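PDB 3GPV: transcriptional regulator, MerR family from Bacillus thuringiensis serovar konkukian, which probably binds DNA as a dimeric transcription factor of the MerR family, with a winged helix-turn-helix head and a long C-terminal coiled-coil helix. Local coordinates for residues G20-M25 with E58-L63; L63-C68 with K80-W85; L67-T72 with K98-Q103. One frame throughout, in Å; residues are numbered along the deposited sequence.

Contact 1: G20-M25 with E58-L63; sequences GQVAKM and EALKYL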
# COMPACT_ATOMS: atom_id res chain seq x y z
N GLY B 20 11.23 -15.70 16.78
CA GLY B 20 9.99 -16.43 16.60
C GLY B 20 8.82 -15.93 17.43
O GLY B 20 7.69 -15.89 16.94
N GLN B 21 9.07 -15.57 18.68
CA GLN B 21 8.01 -15.07 19.55
C GLN B 21 7.58 -13.68 19.07
O GLN B 21 6.40 -13.35 19.08
CB GLN B 21 8.49 -15.00 21.00
CG GLN B 21 8.93 -16.34 21.56
CD GLN B 21 9.61 -16.22 22.91
OE1 GLN B 21 10.41 -15.32 23.13
NE2 GLN B 21 9.30 -17.14 23.82
N VAL B 22 8.55 -12.88 18.66
CA VAL B 22 8.26 -11.54 18.19
C VAL B 22 7.39 -11.61 16.94
O VAL B 22 6.50 -10.79 16.75
CB VAL B 22 9.56 -10.77 17.90
CG1 VAL B 22 9.25 -9.46 17.23
CG2 VAL B 22 10.31 -10.53 19.20
N ALA B 23 7.66 -12.60 16.08
CA ALA B 23 6.88 -12.77 14.86
C ALA B 23 5.43 -13.03 15.23
O ALA B 23 4.52 -12.48 14.62
CB ALA B 23 7.42 -13.93 14.05
N LYS B 24 5.23 -13.87 16.23
CA LYS B 24 3.88 -14.16 16.68
C LYS B 24 3.21 -12.91 17.25
O LYS B 24 2.07 -12.60 16.91
CB LYS B 24 3.90 -15.28 17.72
CG LYS B 24 4.54 -16.56 17.23
CD LYS B 24 4.41 -17.69 18.24
CE LYS B 24 5.03 -18.97 17.69
NZ LYS B 24 4.84 -20.13 18.61
N MSE B 25 3.91 -12.20 18.13
CA MSE B 25 3.32 -11.00 18.70
C MSE B 25 3.03 -9.97 17.63
O MSE B 25 2.02 -9.29 17.69
CB MSE B 25 4.23 -10.41 19.77
CG MSE B 25 4.34 -11.28 21.00
SE MSE B 25 5.44 -10.44 22.34
CE MSE B 25 7.17 -10.66 21.63
N GLU B 58 13.78 -2.52 24.08
CA GLU B 58 14.10 -1.43 23.16
C GLU B 58 14.10 -1.90 21.71
O GLU B 58 13.70 -1.16 20.80
CB GLU B 58 15.45 -0.81 23.52
CG GLU B 58 15.82 0.35 22.61
CD GLU B 58 16.56 1.47 23.33
OE1 GLU B 58 17.75 1.28 23.67
OE2 GLU B 58 15.94 2.53 23.55
N ALA B 59 14.55 -3.14 21.49
CA ALA B 59 14.59 -3.69 20.14
C ALA B 59 13.18 -3.76 19.58
O ALA B 59 12.97 -3.53 18.39
CB ALA B 59 15.22 -5.08 20.16
N LEU B 60 12.22 -4.08 20.43
CA LEU B 60 10.83 -4.18 19.99
C LEU B 60 10.25 -2.81 19.63
O LEU B 60 9.48 -2.70 18.67
CB LEU B 60 9.97 -4.83 21.09
CG LEU B 60 10.28 -6.30 21.37
CD1 LEU B 60 9.39 -6.80 22.49
CD2 LEU B 60 10.05 -7.11 20.11
N LYS B 61 10.60 -1.78 20.40
CA LYS B 61 10.12 -0.43 20.12
C LYS B 61 10.60 -0.04 18.72
O LYS B 61 9.85 0.51 17.93
CB LYS B 61 10.65 0.56 21.16
CG LYS B 61 10.06 0.33 22.55
CD LYS B 61 10.77 1.15 23.62
CE LYS B 61 10.17 0.90 25.01
NZ LYS B 61 11.01 1.48 26.10
N TYR B 62 11.85 -0.36 18.42
CA TYR B 62 12.40 -0.07 17.10
C TYR B 62 11.66 -0.88 16.02
O TYR B 62 11.41 -0.40 14.92
CB TYR B 62 13.89 -0.42 17.05
CG TYR B 62 14.82 0.68 17.49
CD1 TYR B 62 14.78 1.94 16.89
CD2 TYR B 62 15.80 0.45 18.46
CE1 TYR B 62 15.68 2.93 17.24
CE2 TYR B 62 16.71 1.43 18.82
CZ TYR B 62 16.65 2.68 18.20
OH TYR B 62 17.55 3.66 18.54
N LEU B 63 11.30 -2.12 16.34
CA LEU B 63 10.59 -2.95 15.38
C LEU B 63 9.22 -2.37 15.05
O LEU B 63 8.77 -2.41 13.91
CB LEU B 63 10.42 -4.38 15.90
CG LEU B 63 9.51 -5.28 15.03
CD1 LEU B 63 10.04 -5.35 13.61
CD2 LEU B 63 9.44 -6.68 15.63
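V22 turns its two methyl groups toward the helix of E58-L63 and divides them between two leucines. V22 CG2 meets L60 CD2 at 3.5 Å, and the same leucine methyl also lies 3.8 Å from V22 CG1. V22 CG1 in turn reaches L63 CD2 at 3.2 Å, a tight approach for two methyl carbons. The valine and L63 slide past one another in opposite directions, whereas L60 comes in at a slant. L60 and L63 are three positions apart, about one helical turn, and so offer their CD2 methyls on one face. With CG1 anti to the backbone N (chi1 172°), it is this branch of V22 that extends to L63, while CG2, beside the nitrogen, meets only L60 of the two leucines. Although distant in sequence, V22 and L60 have their CA atoms 8.0 Å apart. Further out, Y17 of strand 17-18 and F55 of strand 53-55 both pack on V22 and L60, and L63 also touches F42. At the start of helix 57-70, N56 OD1 accepts a hydrogen bond from the backbone N of A59. Helix 19-25 opens the helix-turn-helix of the MerR head, and rests on the helix that follows the wing. With no hydrogen bond or ion pair between the segments, their direct contact is purely apolar and depends on how methyl groups fit together.

Contact 2: L63-C68 with K80-W85; sequences LEMILC and KQFIDW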
# COMPACT_ATOMS: atom_id res chain seq x y z
N LEU B 63 11.30 -2.12 16.34
CA LEU B 63 10.59 -2.95 15.38
C LEU B 63 9.22 -2.37 15.05
O LEU B 63 8.77 -2.41 13.91
CB LEU B 63 10.42 -4.38 15.90
CG LEU B 63 9.51 -5.28 15.03
CD1 LEU B 63 10.04 -5.35 13.61
CD2 LEU B 63 9.44 -6.68 15.63
N GLU B 64 8.54 -1.86 16.07
CA GLU B 64 7.22 -1.28 15.85
C GLU B 64 7.31 -0.10 14.91
O GLU B 64 6.42 0.11 14.09
CB GLU B 64 6.59 -0.87 17.18
CG GLU B 64 6.23 -2.08 18.05
CD GLU B 64 5.31 -1.73 19.20
OE1 GLU B 64 4.23 -1.14 18.95
OE2 GLU B 64 5.65 -2.06 20.36
N MSE B 65 8.39 0.68 15.02
CA MSE B 65 8.53 1.83 14.13
C MSE B 65 8.90 1.34 12.75
O MSE B 65 8.38 1.83 11.76
CB MSE B 65 9.57 2.84 14.62
CG MSE B 65 9.68 4.07 13.70
SE MSE B 65 8.04 5.12 13.49
CE MSE B 65 7.99 5.79 15.31
N ILE B 66 9.78 0.35 12.68
CA ILE B 66 10.17 -0.18 11.39
C ILE B 66 8.89 -0.58 10.67
O ILE B 66 8.65 -0.18 9.55
CB ILE B 66 11.11 -1.40 11.51
CG1 ILE B 66 12.43 -0.96 12.14
CG2 ILE B 66 11.36 -2.02 10.16
CD1 ILE B 66 13.06 0.27 11.48
N LEU B 67 8.03 -1.33 11.36
CA LEU B 67 6.78 -1.77 10.77
C LEU B 67 5.84 -0.61 10.43
O LEU B 67 5.17 -0.64 9.40
CB LEU B 67 6.07 -2.75 11.71
CG LEU B 67 6.83 -4.05 12.00
CD1 LEU B 67 6.07 -4.90 12.99
CD2 LEU B 67 7.05 -4.81 10.70
N CYS B 68 5.81 0.39 11.29
CA CYS B 68 4.96 1.56 11.08
C CYS B 68 5.36 2.27 9.79
O CYS B 68 4.52 2.60 8.97
CB CYS B 68 5.08 2.50 12.27
SG CYS B 68 4.34 4.14 12.05
N LYS B 80 16.19 2.07 6.65
CA LYS B 80 17.49 1.65 7.14
C LYS B 80 18.29 2.89 7.53
O LYS B 80 19.02 2.88 8.51
CB LYS B 80 18.24 0.85 6.06
CG LYS B 80 19.60 0.34 6.52
CD LYS B 80 20.20 -0.66 5.55
CE LYS B 80 20.41 -0.06 4.16
NZ LYS B 80 20.97 -1.05 3.18
N GLN B 81 18.12 3.95 6.75
CA GLN B 81 18.81 5.21 7.00
C GLN B 81 18.33 5.76 8.33
O GLN B 81 19.10 6.37 9.08
CB GLN B 81 18.50 6.19 5.88
CG GLN B 81 19.28 7.47 5.93
CD GLN B 81 19.24 8.22 4.61
OE1 GLN B 81 18.17 8.61 4.14
NE2 GLN B 81 20.40 8.42 4.01
N PHE B 82 17.06 5.54 8.63
CA PHE B 82 16.46 6.00 9.88
C PHE B 82 17.09 5.23 11.04
O PHE B 82 17.40 5.80 12.09
CB PHE B 82 14.95 5.75 9.87
CG PHE B 82 14.31 5.90 11.22
CD1 PHE B 82 14.14 7.15 11.79
CD2 PHE B 82 13.92 4.78 11.93
CE1 PHE B 82 13.58 7.29 13.06
CE2 PHE B 82 13.36 4.90 13.20
CZ PHE B 82 13.19 6.17 13.76
N ILE B 83 17.26 3.93 10.84
CA ILE B 83 17.84 3.06 11.85
C ILE B 83 19.30 3.40 12.10
O ILE B 83 19.74 3.50 13.24
CB ILE B 83 17.73 1.61 11.40
CG1 ILE B 83 16.26 1.23 11.27
CG2 ILE B 83 18.44 0.69 12.39
CD1 ILE B 83 16.04 -0.09 10.53
N ASP B 84 20.05 3.58 11.02
CA ASP B 84 21.47 3.91 11.14
C ASP B 84 21.63 5.23 11.88
O ASP B 84 22.51 5.35 12.73
CB ASP B 84 22.13 3.98 9.76
CG ASP B 84 22.20 2.63 9.07
OD1 ASP B 84 22.42 1.62 9.77
OD2 ASP B 84 22.05 2.58 7.84
N TRP B 85 20.79 6.20 11.56
CA TRP B 85 20.85 7.50 12.23
C TRP B 85 20.52 7.35 13.71
O TRP B 85 21.17 7.97 14.55
CB TRP B 85 19.87 8.50 11.61
CG TRP B 85 20.33 9.12 10.33
CD1 TRP B 85 21.61 9.26 9.91
CD2 TRP B 85 19.50 9.74 9.34
NE1 TRP B 85 21.64 9.93 8.71
CE2 TRP B 85 20.36 10.23 8.34
CE3 TRP B 85 18.12 9.92 9.20
CZ2 TRP B 85 19.88 10.91 7.20
CZ3 TRP B 85 17.64 10.59 8.07
CH2 TRP B 85 18.52 11.08 7.09
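In the MerR head, helices 57-70 and 76-88 follow the wing; joined by a short loop, they pack against each other at a marked inclination, and this contact is part of their shared face. Two pairs of buried side chains meet, one a selenoether chain against a ring and the other two isoleucines. Selenomethionine M65 brings its CG methylene to the far end of the F82 ring, 3.8 Å from CE2 and 4.1 Å from CZ, approaching obliquely. The two side chains cross at about a right angle. In M65, CG stands anti to the backbone N (chi1 -178°), which sets this methylene against the ring, and the bend at chi2 turns the selenium off to one side of it. F82 likewise holds its ring carbon CG anti to its own nitrogen, which carries the ring out toward the first helix. I66 and I83 form the second pair, also crossing at about a right angle, with the CD1 branch of each turned to the other; their modelled approach is too short to be taken literally. The CA atoms of I66 and I83 are 8.3 Å apart. No hydrogen bond joins the segments, and the four side chains form a buried apolar seam. Around it, L41 and P43 pack against I83, while L99 and M100 of helix 93-128 lie against F82. The second subunit adds its own long helix: its K124 packs on M65 and its Y128 on F82, so that the seam between helices 57-70 and 76-88 borders the dimer interface.

Contact 3: L67-T72 with K98-Q103; sequences LCLKNT and KLMKQQ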
# COMPACT_ATOMS: atom_id res chain seq x y z
N LEU B 67 8.03 -1.33 11.36
CA LEU B 67 6.78 -1.77 10.77
C LEU B 67 5.84 -0.61 10.43
O LEU B 67 5.17 -0.64 9.40
CB LEU B 67 6.07 -2.75 11.71
CG LEU B 67 6.83 -4.05 12.00
CD1 LEU B 67 6.07 -4.90 12.99
CD2 LEU B 67 7.05 -4.81 10.70
N CYS B 68 5.81 0.39 11.29
CA CYS B 68 4.96 1.56 11.08
C CYS B 68 5.36 2.27 9.79
O CYS B 68 4.52 2.60 8.97
CB CYS B 68 5.08 2.50 12.27
SG CYS B 68 4.34 4.14 12.05
N LEU B 69 6.66 2.51 9.64
CA LEU B 69 7.19 3.18 8.46
C LEU B 69 7.02 2.34 7.20
O LEU B 69 6.75 2.86 6.12
CB LEU B 69 8.67 3.51 8.69
CG LEU B 69 8.94 4.49 9.84
CD1 LEU B 69 10.42 4.62 10.10
CD2 LEU B 69 8.35 5.82 9.48
N LYS B 70 7.17 1.03 7.33
CA LYS B 70 7.03 0.15 6.19
C LYS B 70 5.57 0.04 5.78
O LYS B 70 5.25 0.02 4.59
CB LYS B 70 7.61 -1.24 6.52
CG LYS B 70 7.23 -2.35 5.55
CD LYS B 70 5.89 -2.96 5.94
CE LYS B 70 5.55 -4.20 5.12
NZ LYS B 70 4.29 -4.84 5.63
N ASN B 71 4.68 -0.02 6.76
CA ASN B 71 3.25 -0.12 6.47
C ASN B 71 2.66 1.18 5.93
O ASN B 71 1.50 1.21 5.53
CB ASN B 71 2.50 -0.57 7.72
CG ASN B 71 2.70 -2.05 8.02
OD1 ASN B 71 2.51 -2.50 9.15
ND2 ASN B 71 3.08 -2.81 7.00
N THR B 72 3.45 2.25 5.94
CA THR B 72 2.98 3.52 5.43
C THR B 72 3.72 3.88 4.15
O THR B 72 3.69 5.02 3.70
CB THR B 72 3.11 4.67 6.47
OG1 THR B 72 4.40 4.64 7.08
CG2 THR B 72 2.04 4.53 7.53
N LYS B 98 13.48 15.47 10.83
CA LYS B 98 13.08 15.84 9.49
C LYS B 98 12.41 14.68 8.76
O LYS B 98 11.35 14.86 8.15
CB LYS B 98 14.30 16.34 8.70
CG LYS B 98 14.05 16.65 7.22
CD LYS B 98 12.80 17.49 6.98
CE LYS B 98 12.84 18.82 7.71
NZ LYS B 98 11.66 19.66 7.38
N LEU B 99 13.02 13.49 8.82
CA LEU B 99 12.49 12.30 8.16
C LEU B 99 11.06 11.99 8.61
O LEU B 99 10.20 11.67 7.80
CB LEU B 99 13.38 11.08 8.44
CG LEU B 99 13.61 10.12 7.27
CD1 LEU B 99 14.12 8.80 7.79
CD2 LEU B 99 12.32 9.90 6.49
N MSE B 100 10.82 12.09 9.91
CA MSE B 100 9.50 11.81 10.45
C MSE B 100 8.50 12.84 9.96
O MSE B 100 7.39 12.49 9.60
CB MSE B 100 9.52 11.79 11.99
CG MSE B 100 10.18 10.58 12.56
SE MSE B 100 9.24 8.92 12.09
CE MSE B 100 10.50 8.31 10.78
N LYS B 101 8.91 14.11 9.95
CA LYS B 101 8.02 15.17 9.52
C LYS B 101 7.62 14.95 8.07
O LYS B 101 6.47 15.16 7.71
CB LYS B 101 8.67 16.55 9.73
CG LYS B 101 8.76 16.94 11.21
CD LYS B 101 9.34 18.33 11.41
CE LYS B 101 8.40 19.40 10.89
NZ LYS B 101 8.96 20.78 11.08
N GLN B 102 8.55 14.51 7.24
CA GLN B 102 8.20 14.26 5.85
C GLN B 102 7.24 13.07 5.77
O GLN B 102 6.26 13.09 5.01
CB GLN B 102 9.45 13.99 5.02
CG GLN B 102 10.46 15.13 5.05
CD GLN B 102 11.68 14.86 4.19
OE1 GLN B 102 12.31 13.81 4.29
NE2 GLN B 102 12.03 15.82 3.33
N GLN B 103 7.51 12.04 6.54
CA GLN B 103 6.64 10.87 6.53
C GLN B 103 5.24 11.24 6.98
O GLN B 103 4.25 10.77 6.42
CB GLN B 103 7.21 9.76 7.42
CG GLN B 103 6.46 8.43 7.30
CD GLN B 103 6.43 7.88 5.88
OE1 GLN B 103 7.11 8.38 4.99
NE2 GLN B 103 5.65 6.84 5.67
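Polar contacts join T72, just beyond helix 57-70, to Q103 on helix 93-128. The amide NE2 of Q103 donates to the hydroxyl OG1 of T72 at 2.9 Å, with a bent N-H...O angle of 139°; the hydroxyl lies close to the amide plane, 15° out of it. A weak second bond runs from the same NE2 of Q103 to the carbonyl O of T72 at 3.3 Å. Q103 reaches across with CG anti to the backbone N (chi1 -172°) and a bend at the next torsion. T72 OG1 also lies within hydrogen-bonding distance of two carbonyls in the residues leading up to it, C68 O at 2.8 Å and L69 O at 3.1 Å.

Apolar contacts continue beside this pair. L69 CD2 packs on the CE methyl of selenomethionine M100 at 3.5 Å, the two chains crossing at about a right angle, and also rests on Q103 CG at 3.9 Å. From the second subunit, I121 packs on L69 and M100, and N117 on T72. The buried NE2 of Q103 is gripped by one ordinary and one weak bond, both to T72, which probably helps fix the rotation of its amide, while its CG methylene joins the apolar layer.

Helix 57-70 is common to all three contacts, which follow one another along it. Contact 1 uses its first half to meet helix 19-25, contact 2 its middle to meet helix 76-88, and contact 3 its last part and the turn after it, overlapping contact 2 at L67 and C68, to meet the long helix 93-128. The centres of contacts 1 and 2 lie 13 Å apart, those of 2 and 3 only 9 Å, and those of 1 and 3 18 Å. Contacts 2 and 3 touch where F82 meets L69 and W85 meets L99. Helix 57-70, within the probable DNA-binding head, thus carries contacts from the helix-turn-helix side through to the dimer interface.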